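Side-chain contacts in N-acetylglucosamine-6-phosphate deacetylase (Mycobacterium smegmatis, PDB 6FV4), which probably catalyses the metal-dependent removal of the acetyl group from N-acetylglucosamine-6-phosphate in mycobacterial carbohydrate metabolism: residues B[114-119]-B[135-140]; B[106-111]-B[118-123]; B[165-170]-B[196-201]; B[126-131]-B[171-176]; B[156-161]-B[187-192]. The protein carries 1 engineered substitution. One frame throughout, in Å; residues are numbered along the deposited sequence.

From the N terminus, contact 2 closes the shortest loop, folding helix 113-129 back on strand 104-109. Contact 1 begins on the stretch where contact 2 ends, the two sharing Arg118 and Gln119, and carries the same helix on to strand 134-138. Contact 4 opens inside contact 1 and closes beyond it, tying the end of the helix to the start of strand 174-179. Contacts 5 and 3 both begin before contact 4 is complete and cross it; they also cross each other, joining helix 160-170 to helix 186-195 and to the approach of strand 199-202. None nests: overlapping closures follow consecutive strand-helix units around the barrel.

Contact 1. Residues B[114-119]-B[135-140]; sequences EDLLRQ and IHLEGP. With CD (cadmium ion), chain J; ZN (zinc ion), chain H.
Leu116 reaches from helix 113-129 to the barrel wall with a forked tip, one methyl against Leu137 and the other against Pro140. Along this side chain, CB and CG stand back from segment 135-140. CG lies anti to the backbone N (chi1 178°), which sends the fork out from the helix. CD1 then meets Leu137 CD2 at 4.1 Å, and CD2 meets Pro140 CD at 4.0 Å; both partner side chains lie roughly at right angles to the leucine. No hydrogen bond joins the segments. Val166 of helix 160-170 packs on both leucines and extends this apolar layer.

The strand turns its next residue to the other side. Glu138, extended beyond CG, bridges two metals with its carboxylate: OE1 is 2.1 Å from the zinc ion, and OE2 is 2.4 Å from the cadmium ion. His72 and His74 also bind the zinc, while His150, His204 and His225 bind the cadmium. Water 1 lies 2.6 Å from the cadmium. Just past Glu138 the chain bends through Gly139, whose positive phi suits glycine, and a cis peptide bond leads into Pro140. Helix packing outside and metal binding inside are thus separated by a single residue step, as in the (beta/alpha)8 barrel of the amidohydrolase superfamily, where strand ends carry the metal site.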
# COMPACT_ATOMS: atom_id res chain seq x y z
N GLU B 114 -30.30 -21.16 15.60
CA GLU B 114 -31.71 -20.80 15.71
C GLU B 114 -31.89 -19.29 15.83
O GLU B 114 -32.77 -18.70 15.19
CB GLU B 114 -32.34 -21.54 16.91
CG GLU B 114 -31.57 -21.40 18.26
CD GLU B 114 -30.15 -22.02 18.28
OE1 GLU B 114 -29.95 -23.12 17.71
OE2 GLU B 114 -29.22 -21.39 18.84
N ASP B 115 -31.05 -18.63 16.64
CA ASP B 115 -31.13 -17.17 16.71
C ASP B 115 -30.76 -16.52 15.38
O ASP B 115 -31.36 -15.51 15.01
CB ASP B 115 -30.23 -16.66 17.83
CG ASP B 115 -30.90 -16.76 19.18
OD1 ASP B 115 -32.14 -16.96 19.20
OD2 ASP B 115 -30.20 -16.64 20.21
N LEU B 116 -29.84 -17.12 14.62
CA LEU B 116 -29.50 -16.58 13.31
C LEU B 116 -30.71 -16.59 12.39
O LEU B 116 -31.01 -15.58 11.73
CB LEU B 116 -28.35 -17.37 12.69
CG LEU B 116 -27.87 -17.01 11.29
CD1 LEU B 116 -27.60 -15.52 11.21
CD2 LEU B 116 -26.60 -17.78 10.97
N LEU B 117 -31.44 -17.70 12.37
CA LEU B 117 -32.59 -17.82 11.47
C LEU B 117 -33.69 -16.82 11.83
O LEU B 117 -34.30 -16.22 10.94
CB LEU B 117 -33.13 -19.25 11.49
CG LEU B 117 -32.30 -20.25 10.70
CD1 LEU B 117 -32.77 -21.69 10.97
CD2 LEU B 117 -32.38 -19.94 9.21
N ARG B 118 -33.95 -16.64 13.13
CA ARG B 118 -34.95 -15.66 13.56
C ARG B 118 -34.53 -14.24 13.16
O ARG B 118 -35.34 -13.47 12.64
CB ARG B 118 -35.16 -15.75 15.07
CG ARG B 118 -35.81 -14.52 15.71
CD ARG B 118 -35.78 -14.55 17.25
NE ARG B 118 -34.43 -14.64 17.80
CZ ARG B 118 -33.63 -13.59 18.00
NH1 ARG B 118 -34.05 -12.36 17.70
NH2 ARG B 118 -32.41 -13.76 18.49
N GLN B 119 -33.27 -13.89 13.40
CA GLN B 119 -32.79 -12.55 13.06
C GLN B 119 -32.89 -12.31 11.56
O GLN B 119 -33.39 -11.26 11.12
CB GLN B 119 -31.36 -12.37 13.55
CG GLN B 119 -31.22 -12.35 15.05
CD GLN B 119 -29.78 -12.44 15.51
OE1 GLN B 119 -28.86 -12.47 14.69
NE2 GLN B 119 -29.56 -12.48 16.82
N ILE B 135 -29.02 -7.48 4.05
CA ILE B 135 -28.49 -8.04 5.29
C ILE B 135 -27.06 -8.48 5.06
O ILE B 135 -26.72 -9.02 4.00
CB ILE B 135 -29.33 -9.24 5.79
CG1 ILE B 135 -30.80 -8.84 5.97
CG2 ILE B 135 -28.74 -9.78 7.11
CD1 ILE B 135 -31.78 -10.07 6.17
N HIS B 136 -26.22 -8.26 6.06
CA HIS B 136 -24.84 -8.72 6.06
C HIS B 136 -24.65 -9.63 7.26
O HIS B 136 -24.91 -9.23 8.40
CB HIS B 136 -23.90 -7.51 6.13
CG HIS B 136 -22.48 -7.84 6.48
ND1 HIS B 136 -21.69 -6.97 7.21
CD2 HIS B 136 -21.69 -8.90 6.18
CE1 HIS B 136 -20.49 -7.49 7.36
NE2 HIS B 136 -20.46 -8.65 6.73
N LEU B 137 -24.21 -10.86 7.01
CA LEU B 137 -23.91 -11.79 8.09
C LEU B 137 -22.42 -11.68 8.40
O LEU B 137 -21.59 -12.27 7.71
CB LEU B 137 -24.29 -13.22 7.72
CG LEU B 137 -25.72 -13.37 7.20
CD1 LEU B 137 -25.94 -14.82 6.82
CD2 LEU B 137 -26.71 -12.91 8.23
N GLU B 138 -22.09 -10.91 9.44
CA GLU B 138 -20.71 -10.84 9.94
C GLU B 138 -20.53 -11.88 11.03
O GLU B 138 -20.46 -11.59 12.23
CB GLU B 138 -20.39 -9.44 10.44
CG GLU B 138 -18.88 -9.32 10.75
CD GLU B 138 -18.48 -7.95 11.20
OE1 GLU B 138 -19.32 -7.28 11.81
OE2 GLU B 138 -17.32 -7.55 10.96
N GLY B 139 -20.47 -13.13 10.59
CA GLY B 139 -20.53 -14.27 11.48
C GLY B 139 -21.66 -15.18 11.05
O GLY B 139 -22.59 -14.76 10.35
N PRO B 140 -21.62 -16.45 11.47
CA PRO B 140 -20.73 -17.04 12.47
C PRO B 140 -19.50 -17.76 11.92
O PRO B 140 -18.74 -18.36 12.69
CB PRO B 140 -21.65 -18.07 13.14
CG PRO B 140 -22.45 -18.58 11.99
CD PRO B 140 -22.66 -17.40 11.05
CD CD J . -16.26 -6.83 13.01
ZN ZN H . -19.35 -5.24 12.11
O HOH W 1 -14.71 -5.90 14.87

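Contact 2. Residues B[106-111]-B[118-123]; sequences ASLVTA and RQVSGL
This is a buried, mainly apolar strand-to-helix contact within a beta-alpha-beta unit of the barrel, in which Leu108 of strand 104-109 fits between Gln119, Val120 and Leu123 of helix 113-129. The strand and helix segments run nearly antiparallel, at 170°, with their axes 10.2 Å apart. Leu108 and Leu123 approach tip to tip, Leu108 CD2 lying 3.7 Å from Leu123 CD1. The other Leu108 methyl, CD1, touches Val120 CG2 at 3.9 Å. Two residues earlier in the strand, Ala106 CB adds a lighter touch on Leu123 CD1.

Gln119 instead runs alongside Leu108 in the opposite direction. Its CB rests on Leu108 CD1 at 3.7 Å; beyond it, CG anti to the carbonyl carbon (chi1 -67°) and an extended chain carry the amide oxygen past the leucine toward Ala111. There water 2 donates to Gln119 OE1 at 2.7 Å and to Val109 O at 2.9 Å. Leu137 of the neighbouring strand lies against both Leu108 and Val120. The chemistry implies close hydrocarbon packing with one polar seam: two acceptors that could not bond to each other, a buried amide oxygen and a backbone carbonyl, are linked by one water donating to both.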
# COMPACT_ATOMS: atom_id res chain seq x y z
N ALA B 106 -27.80 -3.93 6.83
CA ALA B 106 -27.81 -4.19 8.26
C ALA B 106 -27.01 -5.46 8.54
O ALA B 106 -27.23 -6.49 7.90
CB ALA B 106 -29.24 -4.33 8.77
N SER B 107 -26.08 -5.37 9.48
CA SER B 107 -25.16 -6.46 9.77
C SER B 107 -25.58 -7.20 11.02
O SER B 107 -26.04 -6.59 11.99
CB SER B 107 -23.72 -5.96 9.97
OG SER B 107 -23.29 -5.12 8.92
N LEU B 108 -25.36 -8.51 11.02
CA LEU B 108 -25.60 -9.35 12.18
C LEU B 108 -24.29 -9.97 12.61
O LEU B 108 -23.56 -10.50 11.77
CB LEU B 108 -26.61 -10.47 11.85
CG LEU B 108 -28.01 -10.08 11.44
CD1 LEU B 108 -28.79 -11.32 11.03
CD2 LEU B 108 -28.70 -9.39 12.62
N VAL B 109 -24.01 -9.96 13.92
CA VAL B 109 -22.79 -10.59 14.42
C VAL B 109 -23.02 -12.08 14.62
O VAL B 109 -24.15 -12.57 14.49
CB VAL B 109 -22.31 -9.96 15.74
CG1 VAL B 109 -21.98 -8.49 15.55
CG2 VAL B 109 -23.34 -10.17 16.83
N THR B 110 -21.94 -12.80 14.93
CA THR B 110 -21.99 -14.24 15.17
C THR B 110 -23.11 -14.59 16.14
O THR B 110 -23.23 -14.01 17.22
CB THR B 110 -20.64 -14.73 15.70
OG1 THR B 110 -19.66 -14.67 14.66
CG2 THR B 110 -20.73 -16.16 16.18
N ALA B 111 -23.96 -15.53 15.73
CA ALA B 111 -25.08 -15.96 16.55
C ALA B 111 -25.29 -17.46 16.40
O ALA B 111 -24.79 -18.09 15.46
CB ALA B 111 -26.38 -15.22 16.17
N ARG B 118 -33.95 -16.64 13.13
CA ARG B 118 -34.95 -15.66 13.56
C ARG B 118 -34.53 -14.24 13.16
O ARG B 118 -35.34 -13.47 12.64
CB ARG B 118 -35.16 -15.75 15.07
CG ARG B 118 -35.81 -14.52 15.71
CD ARG B 118 -35.78 -14.55 17.25
NE ARG B 118 -34.43 -14.64 17.80
CZ ARG B 118 -33.63 -13.59 18.00
NH1 ARG B 118 -34.05 -12.36 17.70
NH2 ARG B 118 -32.41 -13.76 18.49
N GLN B 119 -33.27 -13.89 13.40
CA GLN B 119 -32.79 -12.55 13.06
C GLN B 119 -32.89 -12.31 11.56
O GLN B 119 -33.39 -11.26 11.12
CB GLN B 119 -31.36 -12.37 13.55
CG GLN B 119 -31.22 -12.35 15.05
CD GLN B 119 -29.78 -12.44 15.51
OE1 GLN B 119 -28.86 -12.47 14.69
NE2 GLN B 119 -29.56 -12.48 16.82
N VAL B 120 -32.42 -13.27 10.76
CA VAL B 120 -32.49 -13.13 9.30
C VAL B 120 -33.94 -12.99 8.85
O VAL B 120 -34.28 -12.09 8.08
CB VAL B 120 -31.78 -14.31 8.62
CG1 VAL B 120 -32.17 -14.40 7.15
CG2 VAL B 120 -30.26 -14.13 8.73
N SER B 121 -34.82 -13.88 9.34
CA SER B 121 -36.24 -13.81 8.99
C SER B 121 -36.83 -12.44 9.31
O SER B 121 -37.53 -11.84 8.48
CB SER B 121 -37.03 -14.90 9.72
OG SER B 121 -36.78 -16.17 9.16
N GLY B 122 -36.57 -11.93 10.52
CA GLY B 122 -37.11 -10.63 10.90
C GLY B 122 -36.53 -9.46 10.12
O GLY B 122 -37.24 -8.50 9.80
N LEU B 123 -35.23 -9.50 9.83
CA LEU B 123 -34.66 -8.39 9.06
C LEU B 123 -35.12 -8.44 7.60
O LEU B 123 -35.28 -7.39 6.97
CB LEU B 123 -33.12 -8.39 9.14
CG LEU B 123 -32.42 -7.85 10.39
CD1 LEU B 123 -30.89 -7.78 10.17
CD2 LEU B 123 -32.96 -6.47 10.77
O HOH W 2 -26.52 -11.30 15.49

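Contact 3. Residues B[165-170]-B[196-201]; sequences RVLDAG and AGVVAA
Ala196 and Val198 together receive Leu167, a side chain of helix 160-170. Ala196 comes just after helix 186-195, and its CB makes the closer touch, 3.6 Å from Leu167 CD1. Gly197 turns the chain out of that helix: with phi 77°, a value that glycine takes easily, it ends the helix in a Schellman motif. The turn sets Ala196 and Val198 side by side against the same leucine.

Val198 meets Leu167 tip to tip. Val198 CG2 is 3.9 Å from Leu167 CD2 and 4.2 Å from Leu167 CD1, so one valine methyl faces both branches of the fork. On the leucine, CG lies anti to the carbonyl carbon (chi1 -69°), which swings the branches across to the second segment. Val198 CG1 takes no part here and instead packs against the backbone of Arg175 and Met176, while Val174 adds its side chain to Leu167.

Val199 begins the strand and forms backbone hydrogen bonds with Arg175 and Val177; Ala201 continues with Val177 and Ile179. Ala200 touches Ile190 of helix 186-195, whereas Ala201 packs against Met176 and Thr178. The contact is modest and purely apolar, with Ala196 at its exposed border and Val198 buried. A helix packed outside the wall over the alpha-to-beta turn that leads into the next parallel strand is an arrangement of the (beta/alpha)8 barrel, here at the strand ends away from the metals.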
# COMPACT_ATOMS: atom_id res chain seq x y z
N ARG B 165 -30.07 -23.02 4.55
CA ARG B 165 -31.21 -22.71 5.41
C ARG B 165 -31.27 -21.22 5.73
O ARG B 165 -32.36 -20.63 5.75
CB ARG B 165 -31.12 -23.53 6.69
CG ARG B 165 -31.34 -25.02 6.48
CD ARG B 165 -31.52 -25.71 7.80
NE ARG B 165 -30.30 -25.69 8.61
CZ ARG B 165 -29.39 -26.65 8.60
NH1 ARG B 165 -29.55 -27.70 7.81
NH2 ARG B 165 -28.31 -26.56 9.37
N VAL B 166 -30.11 -20.61 6.01
CA VAL B 166 -30.09 -19.18 6.33
C VAL B 166 -30.43 -18.36 5.10
O VAL B 166 -31.20 -17.39 5.18
CB VAL B 166 -28.73 -18.79 6.93
CG1 VAL B 166 -28.60 -17.28 7.01
CG2 VAL B 166 -28.58 -19.41 8.30
N LEU B 167 -29.87 -18.72 3.94
CA LEU B 167 -30.20 -17.99 2.71
C LEU B 167 -31.67 -18.17 2.34
O LEU B 167 -32.30 -17.24 1.84
CB LEU B 167 -29.29 -18.45 1.57
CG LEU B 167 -27.80 -18.08 1.64
CD1 LEU B 167 -27.12 -18.38 0.33
CD2 LEU B 167 -27.61 -16.64 2.03
N ASP B 168 -32.21 -19.38 2.54
CA ASP B 168 -33.64 -19.57 2.30
C ASP B 168 -34.46 -18.64 3.17
O ASP B 168 -35.38 -17.96 2.68
CB ASP B 168 -34.02 -21.03 2.54
CG ASP B 168 -33.50 -21.96 1.46
OD1 ASP B 168 -32.99 -21.46 0.43
OD2 ASP B 168 -33.57 -23.20 1.67
N ALA B 169 -34.13 -18.56 4.46
CA ALA B 169 -34.88 -17.72 5.39
C ALA B 169 -34.89 -16.25 4.95
O ALA B 169 -35.85 -15.52 5.25
CB ALA B 169 -34.29 -17.85 6.79
N GLY B 170 -33.86 -15.79 4.23
CA GLY B 170 -33.83 -14.41 3.81
C GLY B 170 -34.58 -14.06 2.54
O GLY B 170 -34.81 -12.88 2.28
N ALA B 196 -25.38 -18.31 -5.20
CA ALA B 196 -26.65 -17.81 -4.73
C ALA B 196 -26.81 -16.30 -4.91
O ALA B 196 -27.82 -15.75 -4.45
CB ALA B 196 -26.84 -18.17 -3.25
N GLY B 197 -25.83 -15.63 -5.53
CA GLY B 197 -25.90 -14.20 -5.71
C GLY B 197 -25.59 -13.37 -4.48
O GLY B 197 -25.98 -12.20 -4.43
N VAL B 198 -24.92 -13.94 -3.48
CA VAL B 198 -24.50 -13.20 -2.29
C VAL B 198 -23.02 -12.85 -2.42
O VAL B 198 -22.22 -13.64 -2.94
CB VAL B 198 -24.76 -14.03 -1.02
CG1 VAL B 198 -24.34 -13.26 0.22
CG2 VAL B 198 -26.24 -14.48 -0.95
N VAL B 199 -22.64 -11.66 -1.94
CA VAL B 199 -21.24 -11.26 -1.91
C VAL B 199 -20.53 -12.00 -0.78
O VAL B 199 -21.03 -12.07 0.36
CB VAL B 199 -21.10 -9.74 -1.74
CG1 VAL B 199 -19.63 -9.35 -1.63
CG2 VAL B 199 -21.75 -8.98 -2.91
N ALA B 200 -19.37 -12.56 -1.08
CA ALA B 200 -18.52 -13.18 -0.07
C ALA B 200 -17.46 -12.16 0.32
O ALA B 200 -16.73 -11.66 -0.54
CB ALA B 200 -17.91 -14.48 -0.60
N ALA B 201 -17.40 -11.83 1.61
CA ALA B 201 -16.39 -10.93 2.15
C ALA B 201 -15.40 -11.71 2.99
O ALA B 201 -15.76 -12.72 3.59
CB ALA B 201 -17.04 -9.81 2.98

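Contact 4. Residues B[126-131]-B[171-176]; sequences QVRAGL and EGTVRM
Val127 and Thr173 pack flank to flank at the end of helix 113-129, while the neighbouring Arg128 reaches over Glu171 at the surface. The valine and threonine side chains pass in opposite directions. Val127 CG1 lies 3.7 Å from Thr173 CG2, and Val127 CG2 lies 3.9 Å from Thr173 CB. In Thr173 the hydroxyl stands between the backbone N and the carbonyl carbon (chi1 65°), where OG1 is hydrogen-bonded to Gly170 O, and Thr173 CG2 is thereby turned to the valine. Ile135 of the intervening strand packs on both residues.

Arg128 leaves the helix with CG anti to the carbonyl carbon and then bends at chi3 (-68°), which carries the guanidinium across the Glu171 side chain at about a right angle. The guanidinium and carboxylate planes are only 23° apart, the carboxylate lying over one face of the guanidinium, displaced from its centre. Arg128 NH1 and Glu171 OE2 are 3.6 Å apart in a long salt bridge: OE2 lies well out of the guanidinium plane, and the attraction is of charge alone. Arg128 NH1 donates instead to two waters at the guanidinium edge, in its plane, water 3 at 3.1 Å and water 4 at 2.8 Å. Water 3 passes a bond to Glu171 O at 2.8 Å, and water 4 one to Glu171 OE2 at 2.7 Å. Gly130 closes helix 113-129 in a Schellman motif, and Glu171 leaves helix 160-170 with positive phi. Two helix ends thus meet at the start of strand 174-179, at the rim of the (beta/alpha)8 barrel away from its active site.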
# COMPACT_ATOMS: atom_id res chain seq x y z
N GLN B 126 -38.02 -6.32 7.11
CA GLN B 126 -37.73 -4.89 7.01
C GLN B 126 -37.01 -4.52 5.72
O GLN B 126 -37.16 -3.39 5.25
CB GLN B 126 -36.93 -4.45 8.24
CG GLN B 126 -37.85 -4.26 9.45
CD GLN B 126 -37.20 -4.70 10.71
OE1 GLN B 126 -36.00 -4.93 10.75
NE2 GLN B 126 -37.99 -4.80 11.78
N VAL B 127 -36.26 -5.44 5.12
CA VAL B 127 -35.81 -5.23 3.73
C VAL B 127 -37.02 -5.04 2.81
O VAL B 127 -37.09 -4.08 2.03
CB VAL B 127 -34.92 -6.39 3.27
CG1 VAL B 127 -34.42 -6.14 1.83
CG2 VAL B 127 -33.72 -6.55 4.21
N ARG B 128 -37.99 -5.97 2.89
CA ARG B 128 -39.17 -5.88 2.03
C ARG B 128 -39.97 -4.62 2.32
O ARG B 128 -40.55 -4.03 1.39
CB ARG B 128 -40.03 -7.14 2.18
CG ARG B 128 -39.45 -8.35 1.45
CD ARG B 128 -40.36 -9.57 1.49
NE ARG B 128 -40.48 -10.14 2.83
CZ ARG B 128 -39.66 -11.05 3.34
NH1 ARG B 128 -38.63 -11.51 2.63
NH2 ARG B 128 -39.87 -11.49 4.57
N ALA B 129 -39.99 -4.17 3.57
CA ALA B 129 -40.67 -2.92 3.90
C ALA B 129 -39.90 -1.68 3.44
O ALA B 129 -40.47 -0.59 3.41
CB ALA B 129 -40.92 -2.82 5.41
N GLY B 130 -38.62 -1.80 3.10
CA GLY B 130 -37.89 -0.64 2.62
C GLY B 130 -37.13 0.14 3.67
O GLY B 130 -36.58 1.21 3.35
N LEU B 131 -37.06 -0.35 4.91
CA LEU B 131 -36.28 0.34 5.93
C LEU B 131 -34.79 0.16 5.71
O LEU B 131 -34.00 1.10 5.88
CB LEU B 131 -36.67 -0.16 7.32
CG LEU B 131 -37.96 0.42 7.92
CD1 LEU B 131 -39.18 -0.45 7.58
CD2 LEU B 131 -37.81 0.57 9.43
N GLU B 171 -34.97 -15.06 1.75
CA GLU B 171 -35.70 -14.81 0.50
C GLU B 171 -34.98 -13.79 -0.36
O GLU B 171 -35.58 -12.88 -0.94
CB GLU B 171 -37.15 -14.38 0.77
CG GLU B 171 -38.05 -15.49 1.27
CD GLU B 171 -39.44 -14.99 1.65
OE1 GLU B 171 -40.22 -14.58 0.76
OE2 GLU B 171 -39.72 -14.96 2.87
N GLY B 172 -33.66 -13.95 -0.46
CA GLY B 172 -32.87 -13.11 -1.32
C GLY B 172 -32.38 -11.82 -0.71
O GLY B 172 -31.69 -11.07 -1.39
N THR B 173 -32.70 -11.55 0.56
CA THR B 173 -32.31 -10.29 1.19
C THR B 173 -30.94 -10.32 1.85
O THR B 173 -30.46 -9.28 2.29
CB THR B 173 -33.34 -9.86 2.24
OG1 THR B 173 -33.35 -10.81 3.32
CG2 THR B 173 -34.73 -9.78 1.62
N VAL B 174 -30.30 -11.49 1.96
CA VAL B 174 -28.94 -11.56 2.50
C VAL B 174 -28.00 -11.20 1.36
O VAL B 174 -27.92 -11.90 0.35
CB VAL B 174 -28.61 -12.93 3.09
CG1 VAL B 174 -27.11 -12.98 3.45
CG2 VAL B 174 -29.44 -13.19 4.35
N ARG B 175 -27.30 -10.07 1.50
CA ARG B 175 -26.50 -9.52 0.42
C ARG B 175 -25.01 -9.77 0.59
O ARG B 175 -24.29 -9.83 -0.41
CB ARG B 175 -26.75 -8.01 0.31
CG ARG B 175 -28.18 -7.62 0.01
CD ARG B 175 -28.66 -8.26 -1.28
NE ARG B 175 -28.03 -7.64 -2.44
CZ ARG B 175 -28.63 -6.73 -3.21
NH1 ARG B 175 -29.87 -6.33 -2.94
NH2 ARG B 175 -27.98 -6.21 -4.25
N MET B 176 -24.54 -9.95 1.83
CA MET B 176 -23.11 -10.11 2.07
C MET B 176 -22.90 -11.03 3.26
O MET B 176 -23.65 -10.96 4.25
CB MET B 176 -22.44 -8.75 2.31
CG MET B 176 -20.95 -8.85 2.55
SD MET B 176 -20.13 -7.26 2.29
CE MET B 176 -20.82 -6.27 3.61
O HOH W 3 -37.69 -11.09 -0.26
O HOH W 4 -37.79 -13.63 4.29

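Contact 5. Residues B[156-161]-B[187-192]; sequences RDPDPG and LAAIAQ
The capped N terminus of helix 160-170 docks here on the flank of helix 186-195, with Pro158 and Pro160 facing Ala189 and Gln192. Pro158 meets the alanine methyl with CB and CG: Pro158 CB is 3.6 Å and Pro158 CG 3.9 Å from Ala189 CB.

One turn further along, Gln192 supplies the polar part. Its CG lies anti to the backbone N (chi1 -162°) and the chain stays extended, so the amide reaches the first turn of the other helix. Gln192 NE2 donates to Pro160 O at 3.1 Å in a nearly straight bond, 166° at the hydrogen. The oxygen lies close to the amide plane, while the donor is somewhat tilted from the carbonyl plane and meets C=O at 121°. On its other branch, Gln192 OE1 lies 3.4 Å from Pro160 CB, the amide lying alongside the proline. NE2, as the donor, is the branch that must face Pro160 O, and this probably sets the amide's rotation. Ile163 packs on Pro158, Ala189 and Gln192.

Asp159 occupies the N-cap. Its OD1 accepts a weak bond from Gly161 N at 3.3 Å, and OD2 accepts from Glu162 N, so the carboxylate binds two amides of the opening turn. Proline directly after a capping aspartate suits a helix start, and two successive helices packed side by side belong to the outer layer of the (beta/alpha)8 barrel.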
# COMPACT_ATOMS: atom_id res chain seq x y z
N ARG B 156 -18.05 -21.00 14.04
CA ARG B 156 -18.09 -22.40 13.65
C ARG B 156 -17.79 -22.53 12.16
O ARG B 156 -17.86 -21.55 11.41
CB ARG B 156 -19.45 -23.04 13.98
CG ARG B 156 -20.66 -22.30 13.41
CD ARG B 156 -21.98 -22.85 13.98
NE ARG B 156 -23.16 -22.13 13.51
CZ ARG B 156 -23.67 -21.04 14.09
NH1 ARG B 156 -23.12 -20.52 15.18
NH2 ARG B 156 -24.76 -20.48 13.58
N ASP B 157 -17.43 -23.75 11.76
CA ASP B 157 -17.14 -24.04 10.36
C ASP B 157 -18.38 -23.76 9.51
O ASP B 157 -19.51 -23.92 9.97
CB ASP B 157 -16.73 -25.50 10.19
CG ASP B 157 -15.29 -25.79 10.64
OD1 ASP B 157 -14.54 -24.87 11.06
OD2 ASP B 157 -14.90 -26.98 10.55
N PRO B 158 -18.19 -23.34 8.24
CA PRO B 158 -19.35 -23.08 7.36
C PRO B 158 -19.96 -24.35 6.78
O PRO B 158 -19.46 -24.89 5.79
CB PRO B 158 -18.76 -22.18 6.26
CG PRO B 158 -17.33 -22.57 6.20
CD PRO B 158 -16.93 -22.88 7.62
N ASP B 159 -21.05 -24.80 7.39
CA ASP B 159 -21.78 -25.99 6.93
C ASP B 159 -22.73 -25.62 5.80
O ASP B 159 -23.54 -24.71 5.97
CB ASP B 159 -22.55 -26.60 8.10
CG ASP B 159 -23.65 -27.54 7.65
OD1 ASP B 159 -23.38 -28.43 6.82
OD2 ASP B 159 -24.79 -27.39 8.14
N PRO B 160 -22.65 -26.27 4.64
CA PRO B 160 -23.50 -25.83 3.52
C PRO B 160 -24.99 -25.99 3.79
O PRO B 160 -25.78 -25.20 3.27
CB PRO B 160 -23.03 -26.71 2.35
CG PRO B 160 -22.19 -27.78 2.94
CD PRO B 160 -21.65 -27.26 4.22
N GLY B 161 -25.39 -26.96 4.61
CA GLY B 161 -26.79 -27.06 5.01
C GLY B 161 -27.28 -25.82 5.75
O GLY B 161 -28.31 -25.24 5.40
N LEU B 187 -13.67 -22.35 1.44
CA LEU B 187 -13.63 -22.14 -0.00
C LEU B 187 -14.92 -22.63 -0.66
O LEU B 187 -15.43 -21.99 -1.59
CB LEU B 187 -12.42 -22.83 -0.62
CG LEU B 187 -11.05 -22.22 -0.28
CD1 LEU B 187 -9.96 -22.83 -1.13
CD2 LEU B 187 -11.10 -20.71 -0.46
N ALA B 188 -15.44 -23.77 -0.20
CA ALA B 188 -16.72 -24.23 -0.72
C ALA B 188 -17.85 -23.26 -0.37
O ALA B 188 -18.71 -22.98 -1.21
CB ALA B 188 -17.03 -25.64 -0.19
N ALA B 189 -17.84 -22.73 0.85
CA ALA B 189 -18.89 -21.79 1.25
C ALA B 189 -18.87 -20.55 0.38
O ALA B 189 -19.93 -20.05 -0.04
CB ALA B 189 -18.73 -21.42 2.72
N ILE B 190 -17.68 -20.03 0.07
CA ILE B 190 -17.58 -18.88 -0.82
C ILE B 190 -18.18 -19.19 -2.18
O ILE B 190 -18.87 -18.36 -2.77
CB ILE B 190 -16.11 -18.43 -0.94
CG1 ILE B 190 -15.63 -17.84 0.39
CG2 ILE B 190 -15.97 -17.44 -2.10
CD1 ILE B 190 -14.12 -17.73 0.52
N ALA B 191 -17.89 -20.37 -2.72
CA ALA B 191 -18.48 -20.74 -4.00
C ALA B 191 -19.99 -20.84 -3.88
O ALA B 191 -20.73 -20.43 -4.79
CB ALA B 191 -17.89 -22.06 -4.50
N GLN B 192 -20.47 -21.36 -2.75
CA GLN B 192 -21.91 -21.50 -2.53
C GLN B 192 -22.59 -20.13 -2.47
O GLN B 192 -23.66 -19.93 -3.05
CB GLN B 192 -22.16 -22.28 -1.24
CG GLN B 192 -23.55 -22.88 -1.10
CD GLN B 192 -23.80 -23.39 0.31
OE1 GLN B 192 -22.88 -23.49 1.13
NE2 GLN B 192 -25.06 -23.70 0.62